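Carbamate kinase (Mycoplasma penetrans, PDB 4AXS) probably acts as a carbamate kinase, reversibly transferring a phosphoryl group between carbamoyl phosphate and ADP, with ATP as the energy-rich product. Local coordinates at residues V66-G71 with V205-G210; P72-I77 with A97-M102; Y130-T135 with G212-I217; A183-V188 with G228-D233; V188-I193 with A237-A242. All blocks are in the same frame, centred on the assembly; numbering follows the deposited sequence.

How the contacts relate
Contacts 1 and 3 are fully buried and rest mainly on parallel backbone pairing; they meet where Tyr130 OH and His68 NE2 lie 2.7 Å apart. Contact 2 is also buried but has no hydrogen bond across it: two helices meet there through apolar side chains beside the second subunit. Contacts 4 and 5 share Val188 and join the region of strand 187-190 to the start and the end of helix 232-242. Contact 4 is largely buried and joined by one backbone bond, whereas contact 5 runs from a covered ring to an exposed lysine. Contacts 1 and 4 both touch a sulfate, whereas contacts 2, 3 and 5 reach the second subunit.

Contact 1: V66-G71 with V205-G210; sequences VGHGNG and VCIVGG. With SO4 (sulfate ion), chain B.
Val66 pairs with Ile207 inside the amino acid kinase fold, where strand 64-68, the outermost of the five-stranded sheet, is extended by a single parallel bridge to strand 205-207. The evidence is the bond pattern: Val66 N donates to Cys206 O at 2.9 Å and Val66 O accepts from Val208 N at 2.8 Å, so one residue grips both neighbours of Ile207. The two short strands are 19° from parallel. Tightness shows in these two bonds and at Gly67, which, having no side chain, lets its CA approach Val208 O to 3.3 Å. Val66 CB meets Ile207 CG1 at 4.1 Å, an ordinary apolar contact. Helix 96-121 adds Met111 against Val66.

Past the bridge the backbones are joined through the imidazole of His68. Its CG stands between the backbone N and the carbonyl carbon (chi1 68°), which lays one ring face on Gly210 CA, 3.1 Å from the ring plane and offset toward the rim. The ring's rotation is fixed at two nitrogens: ND1 donates in the ring plane to Gly69 O, and NE2 is hydrogen-bonded to Tyr130 OH.

The other end is looser. Asn70 and Gly71 make no contact with 205-210, and Gly71 is exposed. Here the loop borders a sulfate, probably from the crystallisation liquor, which also bonds to Gly33 N and Lys232 NZ; the setting is consistent with a phosphate-binding place. Gly71 N reaches sulfate O1 weakly, at 3.5 Å, while Gly69 CA lies 3.2 Å from sulfate O2.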
# COMPACT_ATOMS: atom_id res chain seq x y z
N VAL A 66 7.38 -9.90 -7.43
CA VAL A 66 5.96 -10.25 -7.53
C VAL A 66 5.04 -9.09 -7.90
O VAL A 66 5.27 -7.95 -7.48
CB VAL A 66 5.47 -10.93 -6.24
CG1 VAL A 66 4.04 -11.38 -6.42
CG2 VAL A 66 6.36 -12.11 -5.92
N GLY A 67 4.01 -9.39 -8.69
CA GLY A 67 3.06 -8.40 -9.17
C GLY A 67 1.68 -9.01 -9.33
O GLY A 67 1.53 -10.22 -9.23
N HIS A 68 0.67 -8.18 -9.57
CA HIS A 68 -0.72 -8.65 -9.63
C HIS A 68 -1.64 -7.63 -10.28
O HIS A 68 -1.38 -6.43 -10.24
CB HIS A 68 -1.24 -8.97 -8.23
CG HIS A 68 -1.41 -7.75 -7.36
ND1 HIS A 68 -2.55 -6.98 -7.38
CD2 HIS A 68 -0.59 -7.18 -6.45
CE1 HIS A 68 -2.42 -5.97 -6.54
NE2 HIS A 68 -1.23 -6.08 -5.96
N GLY A 69 -2.73 -8.12 -10.86
CA GLY A 69 -3.73 -7.25 -11.44
C GLY A 69 -4.78 -6.93 -10.40
O GLY A 69 -4.68 -7.37 -9.25
N ASN A 70 -5.81 -6.18 -10.81
CA ASN A 70 -6.82 -5.72 -9.86
C ASN A 70 -8.17 -5.38 -10.47
O ASN A 70 -8.96 -4.66 -9.88
CB ASN A 70 -6.29 -4.52 -9.10
CG ASN A 70 -6.37 -3.24 -9.91
OD1 ASN A 70 -6.38 -3.27 -11.15
ND2 ASN A 70 -6.44 -2.10 -9.21
N GLY A 71 -8.44 -5.91 -11.67
CA GLY A 71 -9.69 -5.64 -12.35
C GLY A 71 -10.89 -5.78 -11.44
O GLY A 71 -11.61 -4.82 -11.20
N VAL A 205 12.07 -10.05 -1.33
CA VAL A 205 11.00 -10.41 -2.24
C VAL A 205 9.95 -9.29 -2.30
O VAL A 205 9.16 -9.11 -1.37
CB VAL A 205 10.35 -11.76 -1.87
CG1 VAL A 205 10.14 -11.85 -0.38
CG2 VAL A 205 9.04 -11.97 -2.61
N CYS A 206 9.98 -8.54 -3.40
CA CYS A 206 9.27 -7.28 -3.55
C CYS A 206 8.00 -7.37 -4.37
O CYS A 206 8.02 -7.81 -5.51
CB CYS A 206 10.17 -6.28 -4.27
SG CYS A 206 11.80 -6.07 -3.58
N ILE A 207 6.89 -6.91 -3.79
CA ILE A 207 5.61 -6.89 -4.50
C ILE A 207 5.34 -5.49 -5.02
O ILE A 207 5.26 -4.54 -4.24
CB ILE A 207 4.46 -7.36 -3.61
CG1 ILE A 207 4.85 -8.65 -2.88
CG2 ILE A 207 3.20 -7.55 -4.43
CD1 ILE A 207 3.85 -9.09 -1.84
N VAL A 208 5.21 -5.37 -6.33
CA VAL A 208 5.02 -4.08 -6.98
C VAL A 208 4.05 -4.14 -8.16
O VAL A 208 3.62 -5.23 -8.57
CB VAL A 208 6.34 -3.53 -7.51
CG1 VAL A 208 7.26 -3.14 -6.37
CG2 VAL A 208 7.00 -4.55 -8.42
N GLY A 209 3.73 -2.97 -8.70
CA GLY A 209 2.85 -2.87 -9.86
C GLY A 209 1.47 -3.46 -9.61
O GLY A 209 0.86 -4.04 -10.52
N GLY A 210 0.98 -3.31 -8.38
CA GLY A 210 -0.35 -3.79 -8.03
C GLY A 210 -1.39 -3.15 -8.94
O GLY A 210 -1.44 -1.94 -9.06
S SO4 B . -6.43 -8.18 -14.61
O1 SO4 B . -6.74 -6.75 -14.56
O2 SO4 B . -6.07 -8.57 -13.25
O3 SO4 B . -7.58 -8.99 -15.04
O4 SO4 B . -5.35 -8.45 -15.56

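Contact 2: P72-I77 with A97-M102; sequences PQVGMI and AEAGGM
Val74 lays its CG2 methyl over the peptide that joins Ala99 to Gly100, 3.2 Å from Ala99 O and 3.5 Å from Gly100 N. That methyl is anti to the backbone N of Val74, which turns it to the partner helix while CG1 takes the position between N and the carbonyl carbon. Gly100 has no side chain, and its CA comes within 5.6 Å of Val74 CA. The segment axes, 8.6 Å apart at closest, cross at 119°, so the touching surface is short and a few side chains carry it. No hydrogen bond spans it.

Ala99 CB touches two methyls, Val74 CG2 and Ile77 CG2, each at 4.0 Å. Ile77 uses the same CG2 to touch the sulfur of Met102, at 3.8 Å from SD. The Met102 chain, extended beyond CG (chi2 177°), carries SD out to that methyl and crosses Ile77 obliquely.

The contact thus joins the start of helix 71-83, which follows strand 64-68, to the start of the long helix 96-121. Phe78 of helix 71-83 packs on Ala99. The second subunit packs here too: its Phe81 meets Ile77, and its Met102 meets the Met102 of this chain.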
# COMPACT_ATOMS: atom_id res chain seq x y z
N PRO A 72 -11.11 -6.99 -10.91
CA PRO A 72 -12.28 -7.19 -10.05
C PRO A 72 -12.20 -6.40 -8.73
O PRO A 72 -13.19 -5.83 -8.28
CB PRO A 72 -12.26 -8.71 -9.79
CG PRO A 72 -11.39 -9.30 -10.84
CD PRO A 72 -10.37 -8.24 -11.16
N GLN A 73 -11.03 -6.37 -8.10
CA GLN A 73 -10.94 -5.82 -6.75
C GLN A 73 -11.17 -4.33 -6.76
O GLN A 73 -11.84 -3.80 -5.87
CB GLN A 73 -9.60 -6.15 -6.09
CG GLN A 73 -9.33 -7.64 -5.94
CD GLN A 73 -9.20 -8.37 -7.29
OE1 GLN A 73 -8.91 -7.76 -8.33
NE2 GLN A 73 -9.41 -9.68 -7.26
N VAL A 74 -10.63 -3.64 -7.76
CA VAL A 74 -10.77 -2.19 -7.82
C VAL A 74 -12.20 -1.84 -8.18
O VAL A 74 -12.78 -0.91 -7.62
CB VAL A 74 -9.76 -1.52 -8.79
CG1 VAL A 74 -10.08 -1.84 -10.26
CG2 VAL A 74 -9.74 -0.02 -8.56
N GLY A 75 -12.79 -2.61 -9.09
CA GLY A 75 -14.20 -2.48 -9.39
C GLY A 75 -15.10 -2.67 -8.18
O GLY A 75 -16.04 -1.91 -7.99
N MET A 76 -14.85 -3.66 -7.35
CA MET A 76 -15.69 -3.90 -6.20
C MET A 76 -15.67 -2.75 -5.25
O MET A 76 -16.66 -2.46 -4.60
CB MET A 76 -15.22 -5.12 -5.45
CG MET A 76 -15.37 -5.02 -3.95
SD MET A 76 -14.88 -6.54 -3.16
CE MET A 76 -13.39 -6.01 -2.37
N ILE A 77 -14.53 -2.10 -5.16
CA ILE A 77 -14.32 -1.07 -4.20
C ILE A 77 -14.89 0.20 -4.71
O ILE A 77 -15.37 0.99 -3.96
CB ILE A 77 -12.82 -0.85 -3.94
CG1 ILE A 77 -12.25 -1.94 -3.05
CG2 ILE A 77 -12.60 0.50 -3.32
CD1 ILE A 77 -10.76 -2.14 -3.14
N ALA A 97 -8.67 6.49 -9.38
CA ALA A 97 -7.31 6.47 -8.84
C ALA A 97 -7.31 6.04 -7.39
O ALA A 97 -6.58 5.13 -7.00
CB ALA A 97 -6.63 7.81 -8.99
N GLU A 98 -8.14 6.69 -6.58
CA GLU A 98 -8.17 6.41 -5.14
C GLU A 98 -8.63 4.98 -4.86
O GLU A 98 -8.15 4.35 -3.92
CB GLU A 98 -9.00 7.45 -4.36
CG GLU A 98 -8.29 8.80 -4.13
CD GLU A 98 -8.47 9.78 -5.29
OE1 GLU A 98 -9.23 9.47 -6.23
OE2 GLU A 98 -7.85 10.87 -5.27
N ALA A 99 -9.55 4.47 -5.66
CA ALA A 99 -9.99 3.07 -5.54
C ALA A 99 -8.92 2.06 -6.00
O ALA A 99 -8.95 0.88 -5.62
CB ALA A 99 -11.28 2.85 -6.28
N GLY A 100 -7.98 2.51 -6.83
CA GLY A 100 -6.82 1.71 -7.16
C GLY A 100 -5.83 1.74 -6.00
O GLY A 100 -5.11 0.77 -5.75
N GLY A 101 -5.80 2.86 -5.27
CA GLY A 101 -4.94 2.98 -4.12
C GLY A 101 -5.39 1.98 -3.07
O GLY A 101 -4.57 1.25 -2.49
N MET A 102 -6.69 1.95 -2.84
CA MET A 102 -7.29 1.02 -1.89
C MET A 102 -7.17 -0.41 -2.39
O MET A 102 -7.02 -1.34 -1.59
CB MET A 102 -8.77 1.37 -1.69
CG MET A 102 -9.02 2.81 -1.30
SD MET A 102 -10.78 3.13 -1.19
CE MET A 102 -10.81 4.89 -0.82

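Contact 3: Y130-T135 with G212-I217; sequences YFLTQT and GGIPTI
Thr135 is bonded to three residues of 212-217. Its O accepts from Thr216 N at 2.7 Å, its N donates to Ile214 O at 2.9 Å, and its hydroxyl OG1 donates to Gly212 O at 2.8 Å. Two residues before Thr135, Thr133 O accepts from Ile214 N at 2.8 Å. Ile214 O is held twice, because Thr216 OG1 donates to it from the opposite face of the carbonyl plane to Thr135 N. Thr216 OG1 in turn accepts from Gln134 NE2 at 2.8 Å, the oxygen lying 23° out of the amide plane. Gln134 reaches it with a chain extended beyond CG (chi2 -178°), and the same NE2 bonds to Thr113 OG1 of the second subunit.

Outward from these bonds, Gln134 CG rests 4.0 Å from Ile214 CB. Thr133 CG2 lies 3.9 Å from the CA of Gly213, a residue at positive phi where a CB would clash with Thr133 CG2 and Thr135 OG1. Thr133 OG1 is hydrogen-bonded to Gly209 N, and Ile214 also packs on Gln104 of helix 96-121.

Bridges Gln134-Ile214 and Thr135-Pro215 make strands 134-137 and 214-218 parallel neighbours in the mixed four-stranded sheet of this amino acid kinase chain.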
# COMPACT_ATOMS: atom_id res chain seq x y z
N TYR A 130 5.74 -4.78 0.12
CA TYR A 130 4.71 -4.32 -0.81
C TYR A 130 4.81 -2.83 -0.99
O TYR A 130 4.43 -2.08 -0.09
CB TYR A 130 3.27 -4.68 -0.38
CG TYR A 130 2.27 -4.44 -1.49
CD1 TYR A 130 1.81 -3.16 -1.79
CD2 TYR A 130 1.82 -5.50 -2.28
CE1 TYR A 130 0.92 -2.94 -2.83
CE2 TYR A 130 0.92 -5.30 -3.32
CZ TYR A 130 0.48 -4.03 -3.60
OH TYR A 130 -0.41 -3.85 -4.64
N PHE A 131 5.30 -2.39 -2.14
CA PHE A 131 5.37 -0.97 -2.45
C PHE A 131 4.09 -0.50 -3.12
O PHE A 131 3.71 -0.98 -4.19
CB PHE A 131 6.55 -0.67 -3.37
CG PHE A 131 7.86 -1.15 -2.86
CD1 PHE A 131 8.32 -2.42 -3.17
CD2 PHE A 131 8.66 -0.33 -2.07
CE1 PHE A 131 9.53 -2.88 -2.69
CE2 PHE A 131 9.88 -0.79 -1.59
CZ PHE A 131 10.31 -2.06 -1.91
N LEU A 132 3.42 0.46 -2.51
CA LEU A 132 2.37 1.17 -3.19
C LEU A 132 2.98 1.70 -4.50
O LEU A 132 4.07 2.29 -4.48
CB LEU A 132 1.87 2.31 -2.29
CG LEU A 132 0.59 3.07 -2.62
CD1 LEU A 132 0.94 4.46 -3.11
CD2 LEU A 132 -0.30 2.34 -3.63
N THR A 133 2.31 1.49 -5.63
CA THR A 133 2.89 1.80 -6.94
C THR A 133 2.19 2.89 -7.77
O THR A 133 1.01 2.78 -8.11
CB THR A 133 3.03 0.53 -7.82
OG1 THR A 133 3.79 -0.47 -7.11
CG2 THR A 133 3.69 0.84 -9.18
N GLN A 134 2.94 3.93 -8.12
CA GLN A 134 2.46 4.92 -9.08
C GLN A 134 3.22 4.76 -10.39
O GLN A 134 4.46 4.79 -10.43
CB GLN A 134 2.57 6.35 -8.53
CG GLN A 134 1.34 6.80 -7.74
CD GLN A 134 1.43 8.24 -7.23
OE1 GLN A 134 1.97 8.51 -6.16
NE2 GLN A 134 0.87 9.18 -8.00
N THR A 135 2.47 4.55 -11.47
CA THR A 135 3.06 4.31 -12.76
C THR A 135 3.03 5.58 -13.59
O THR A 135 1.98 6.17 -13.81
CB THR A 135 2.35 3.17 -13.53
OG1 THR A 135 2.58 1.93 -12.86
CG2 THR A 135 2.89 3.07 -14.98
N GLY A 212 -1.25 -2.77 -11.81
CA GLY A 212 -0.54 -2.00 -12.82
C GLY A 212 -0.07 -0.63 -12.36
O GLY A 212 0.48 0.15 -13.14
N GLY A 213 -0.30 -0.33 -11.08
CA GLY A 213 0.09 0.96 -10.54
C GLY A 213 -0.94 2.01 -10.89
O GLY A 213 -1.73 1.83 -11.81
N ILE A 214 -0.94 3.11 -10.14
CA ILE A 214 -1.87 4.19 -10.36
C ILE A 214 -1.33 5.09 -11.46
O ILE A 214 -0.23 5.62 -11.35
CB ILE A 214 -2.05 5.03 -9.06
CG1 ILE A 214 -2.68 4.19 -7.94
CG2 ILE A 214 -2.87 6.31 -9.32
CD1 ILE A 214 -2.54 4.84 -6.60
N PRO A 215 -2.12 5.27 -12.53
CA PRO A 215 -1.76 6.17 -13.64
C PRO A 215 -1.32 7.54 -13.12
O PRO A 215 -2.11 8.24 -12.48
CB PRO A 215 -3.08 6.32 -14.40
CG PRO A 215 -3.91 5.15 -14.01
CD PRO A 215 -3.47 4.71 -12.65
N THR A 216 -0.08 7.92 -13.39
CA THR A 216 0.46 9.19 -12.92
C THR A 216 1.20 9.94 -14.03
O THR A 216 2.22 9.47 -14.53
CB THR A 216 1.44 8.98 -11.77
OG1 THR A 216 0.76 8.35 -10.67
CG2 THR A 216 2.03 10.32 -11.31
N ILE A 217 0.70 11.12 -14.39
CA ILE A 217 1.41 11.95 -15.36
C ILE A 217 2.36 12.95 -14.71
O ILE A 217 2.31 13.18 -13.49
CB ILE A 217 0.44 12.68 -16.33
CG1 ILE A 217 -0.23 13.87 -15.64
CG2 ILE A 217 -0.58 11.70 -16.92
CD1 ILE A 217 -1.13 14.66 -16.58

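Contact 4: A183-V188 with G228-D233; sequences ASPIPV and GVIDKD. With SO4 (sulfate ion), chain B.
Val229 N donates to Ala183 O at 3.2 Å, nearly straight at 172°, and this is unusually the sole hydrogen bond between two largely irregular segments. Just before it, Gly228 takes backbone angles (phi 136°, psi -179°) at which a CB would jam against the preceding carbonyl O, which calls for glycine. A CA-H...O contact follows, in which Ser184 CA points at Val229 O from 3.3 Å.

A methyl then packs against two oxygens: Val229 CG2, set between its own N and carbonyl carbon, lies 3.4 Å from Ala183 O and 3.6 Å from Ser184 OG. The apolar contact is farther along, where Ile230 points its CG2, anti to its backbone N, at Pro187 CG 3.5 Å away, the two side chains sliding past each other in opposite directions. Thr135 of strand 134-137 packs against both.

Beyond Ile230 the chain turns into helix 232-242. Asp231 sits at the N-cap and accepts weakly from Asp233 N. Lys232, bent at chi2 and chi4, forms a salt bridge with Asp233 OD1 and hydrogen-bonds through NZ to O4 of the sulfate, probably a crystallisation ion, at 3.2 Å. Gly33 N also binds this ion, so a capped helix start with a lysine turned to an anion is consistent with a phosphate-binding site of the kinase fold.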
# COMPACT_ATOMS: atom_id res chain seq x y z
N ALA A 183 -9.14 5.25 -20.16
CA ALA A 183 -7.98 4.86 -20.97
C ALA A 183 -7.08 3.75 -20.41
O ALA A 183 -7.29 3.27 -19.29
CB ALA A 183 -7.15 6.11 -21.28
N SER A 184 -6.09 3.36 -21.21
CA SER A 184 -5.09 2.36 -20.82
C SER A 184 -3.70 2.76 -21.30
O SER A 184 -3.16 2.17 -22.24
CB SER A 184 -5.43 0.99 -21.40
OG SER A 184 -6.69 0.54 -20.95
N PRO A 185 -3.12 3.77 -20.65
CA PRO A 185 -1.83 4.36 -21.02
C PRO A 185 -0.68 3.36 -21.03
O PRO A 185 -0.74 2.31 -20.37
CB PRO A 185 -1.58 5.39 -19.90
CG PRO A 185 -2.92 5.69 -19.35
CD PRO A 185 -3.71 4.43 -19.47
N ILE A 186 0.38 3.70 -21.76
CA ILE A 186 1.62 2.94 -21.76
C ILE A 186 2.56 3.40 -20.63
O ILE A 186 2.86 4.59 -20.50
CB ILE A 186 2.32 3.10 -23.11
CG1 ILE A 186 1.48 2.45 -24.21
CG2 ILE A 186 3.72 2.50 -23.06
CD1 ILE A 186 1.31 0.96 -24.05
N PRO A 187 3.03 2.44 -19.83
CA PRO A 187 3.87 2.64 -18.65
C PRO A 187 5.34 2.94 -18.96
O PRO A 187 6.05 2.05 -19.40
CB PRO A 187 3.78 1.29 -17.93
CG PRO A 187 2.64 0.57 -18.57
CD PRO A 187 2.63 1.04 -19.97
N VAL A 188 5.79 4.17 -18.68
CA VAL A 188 7.17 4.56 -18.94
C VAL A 188 8.12 4.40 -17.74
O VAL A 188 9.29 4.06 -17.91
CB VAL A 188 7.24 5.98 -19.52
CG1 VAL A 188 6.23 6.11 -20.64
CG2 VAL A 188 6.96 7.00 -18.45
N GLY A 228 -8.09 6.16 -14.77
CA GLY A 228 -7.78 5.25 -15.85
C GLY A 228 -7.02 4.08 -15.29
O GLY A 228 -6.77 4.00 -14.08
N VAL A 229 -6.66 3.16 -16.17
CA VAL A 229 -5.94 1.96 -15.76
C VAL A 229 -4.68 1.75 -16.59
O VAL A 229 -4.45 2.41 -17.60
CB VAL A 229 -6.81 0.71 -15.91
CG1 VAL A 229 -8.10 0.86 -15.13
CG2 VAL A 229 -7.08 0.44 -17.38
N ILE A 230 -3.87 0.82 -16.12
CA ILE A 230 -2.67 0.45 -16.81
C ILE A 230 -2.70 -1.05 -16.79
O ILE A 230 -2.97 -1.64 -15.74
CB ILE A 230 -1.45 0.97 -16.07
CG1 ILE A 230 -1.41 2.49 -16.20
CG2 ILE A 230 -0.19 0.30 -16.60
CD1 ILE A 230 -0.48 3.15 -15.26
N ASP A 231 -2.50 -1.65 -17.95
CA ASP A 231 -2.51 -3.09 -18.09
C ASP A 231 -1.37 -3.67 -17.25
O ASP A 231 -0.20 -3.33 -17.46
CB ASP A 231 -2.37 -3.46 -19.56
CG ASP A 231 -2.32 -4.95 -19.79
OD1 ASP A 231 -1.28 -5.57 -19.47
OD2 ASP A 231 -3.34 -5.50 -20.26
N LYS A 232 -1.71 -4.52 -16.28
CA LYS A 232 -0.74 -5.06 -15.36
C LYS A 232 0.37 -5.85 -16.05
O LYS A 232 1.51 -5.87 -15.59
CB LYS A 232 -1.43 -5.90 -14.27
CG LYS A 232 -2.08 -7.21 -14.75
CD LYS A 232 -1.12 -8.38 -14.63
CE LYS A 232 -1.87 -9.70 -14.53
NZ LYS A 232 -2.57 -10.06 -15.80
N ASP A 233 0.05 -6.51 -17.17
CA ASP A 233 1.08 -7.24 -17.91
C ASP A 233 2.15 -6.28 -18.49
O ASP A 233 3.34 -6.47 -18.28
CB ASP A 233 0.46 -8.19 -18.95
CG ASP A 233 -0.48 -9.24 -18.33
OD1 ASP A 233 -0.09 -9.91 -17.35
OD2 ASP A 233 -1.62 -9.39 -18.83
S SO4 B . -6.43 -8.18 -14.61
O1 SO4 B . -6.74 -6.75 -14.56
O2 SO4 B . -6.07 -8.57 -13.25
O3 SO4 B . -7.58 -8.99 -15.04
O4 SO4 B . -5.35 -8.45 -15.56

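Contact 5: V188-I193 with A237-A242; sequences VDFIGI and AKIADA
The strand part 188-190, which brings Val188 and Phe190 to the helix, passes the last part, 237-242, of helix 232-242 at 75°, the short axes 8.9 Å apart at their closest. The strand carries a classic beta bulge, Val188 and Asp189 both facing Ile136, and then enters a type I turn from Phe190 to Ile193 that leads into helix 193-201.

Phe190 is the buried centre. Ile239 CG1 stands over one face of its ring as a CH-pi contact, 3.4 Å above the plane and offset toward the rim, with CE2 the nearest ring atom at 3.5 Å. Lys238 CB lies at the ring edge instead, in the plane and 3.6 Å from CZ. The ring is therefore touched on a face and an edge by successive helix residues. Farther along, Ile193 CG2 meets Ala242 CB at 4.1 Å.

Beyond CB the Lys238 chain turns away from the ring, bending at chi2 (-79°), and brings NZ to Val188 O at 3.2 Å. The C=O...N angle there is 111°, a side-on approach. Asp189 OD1 stays 6.8 Å from that NZ, so no ion pair forms between them. The lysine thus contributes twice, by its aliphatic base to the apolar packing and by its ammonium to a bulged carbonyl at the solvent-exposed side.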
# COMPACT_ATOMS: atom_id res chain seq x y z
N VAL A 188 5.79 4.17 -18.68
CA VAL A 188 7.17 4.56 -18.94
C VAL A 188 8.12 4.40 -17.74
O VAL A 188 9.29 4.06 -17.91
CB VAL A 188 7.24 5.98 -19.52
CG1 VAL A 188 6.23 6.11 -20.64
CG2 VAL A 188 6.96 7.00 -18.45
N ASP A 189 7.62 4.64 -16.53
CA ASP A 189 8.31 4.17 -15.32
C ASP A 189 7.52 4.33 -14.03
O ASP A 189 6.29 4.36 -14.04
CB ASP A 189 9.73 4.73 -15.17
CG ASP A 189 9.75 6.20 -14.91
OD1 ASP A 189 9.02 6.92 -15.62
OD2 ASP A 189 10.51 6.65 -14.02
N PHE A 190 8.23 4.40 -12.91
CA PHE A 190 7.59 4.21 -11.62
C PHE A 190 8.29 4.98 -10.53
O PHE A 190 9.51 5.08 -10.52
CB PHE A 190 7.53 2.72 -11.29
CG PHE A 190 7.18 1.84 -12.47
CD1 PHE A 190 5.85 1.68 -12.84
CD2 PHE A 190 8.16 1.20 -13.21
CE1 PHE A 190 5.50 0.88 -13.93
CE2 PHE A 190 7.83 0.39 -14.32
CZ PHE A 190 6.50 0.24 -14.67
N ILE A 191 7.51 5.52 -9.60
CA ILE A 191 8.04 6.45 -8.61
C ILE A 191 9.30 6.01 -7.86
O ILE A 191 10.19 6.82 -7.60
CB ILE A 191 6.95 6.95 -7.64
CG1 ILE A 191 6.07 7.98 -8.35
CG2 ILE A 191 7.58 7.58 -6.39
CD1 ILE A 191 5.51 9.06 -7.42
N GLY A 192 9.40 4.73 -7.51
CA GLY A 192 10.56 4.31 -6.73
C GLY A 192 11.41 3.22 -7.35
O GLY A 192 12.18 2.56 -6.63
N ILE A 193 11.29 3.03 -8.67
CA ILE A 193 11.98 1.94 -9.35
C ILE A 193 13.41 1.88 -8.87
O ILE A 193 13.89 0.83 -8.46
CB ILE A 193 12.02 2.14 -10.88
CG1 ILE A 193 11.47 3.51 -11.25
CG2 ILE A 193 11.26 1.02 -11.58
CD1 ILE A 193 11.86 3.98 -12.61
N ALA A 237 5.91 -5.97 -17.13
CA ALA A 237 6.94 -6.19 -18.13
C ALA A 237 7.95 -5.03 -18.13
O ALA A 237 9.15 -5.25 -18.27
CB ALA A 237 6.31 -6.40 -19.50
N LYS A 238 7.47 -3.81 -17.94
CA LYS A 238 8.36 -2.65 -17.79
C LYS A 238 9.25 -2.79 -16.57
O LYS A 238 10.44 -2.48 -16.61
CB LYS A 238 7.56 -1.35 -17.70
CG LYS A 238 7.56 -0.52 -18.99
CD LYS A 238 8.84 0.29 -19.19
CE LYS A 238 8.82 1.00 -20.56
NZ LYS A 238 9.59 2.29 -20.57
N ILE A 239 8.64 -3.25 -15.48
CA ILE A 239 9.34 -3.55 -14.24
C ILE A 239 10.32 -4.70 -14.42
O ILE A 239 11.46 -4.63 -13.96
CB ILE A 239 8.32 -3.91 -13.14
CG1 ILE A 239 7.61 -2.65 -12.65
CG2 ILE A 239 8.99 -4.67 -11.99
CD1 ILE A 239 6.58 -2.90 -11.59
N ALA A 240 9.86 -5.77 -15.08
CA ALA A 240 10.71 -6.92 -15.38
C ALA A 240 11.98 -6.47 -16.08
O ALA A 240 13.06 -7.03 -15.89
CB ALA A 240 9.97 -7.93 -16.27
N ASP A 241 11.84 -5.44 -16.91
CA ASP A 241 12.97 -4.90 -17.64
C ASP A 241 13.90 -4.07 -16.75
O ASP A 241 15.11 -4.29 -16.74
CB ASP A 241 12.50 -4.08 -18.83
CG ASP A 241 13.62 -3.31 -19.47
OD1 ASP A 241 13.90 -2.19 -19.00
OD2 ASP A 241 14.22 -3.83 -20.45
N ALA A 242 13.34 -3.12 -16.01
CA ALA A 242 14.12 -2.26 -15.11
C ALA A 242 14.93 -3.03 -14.07
O ALA A 242 16.04 -2.64 -13.73
CB ALA A 242 13.22 -1.22 -14.44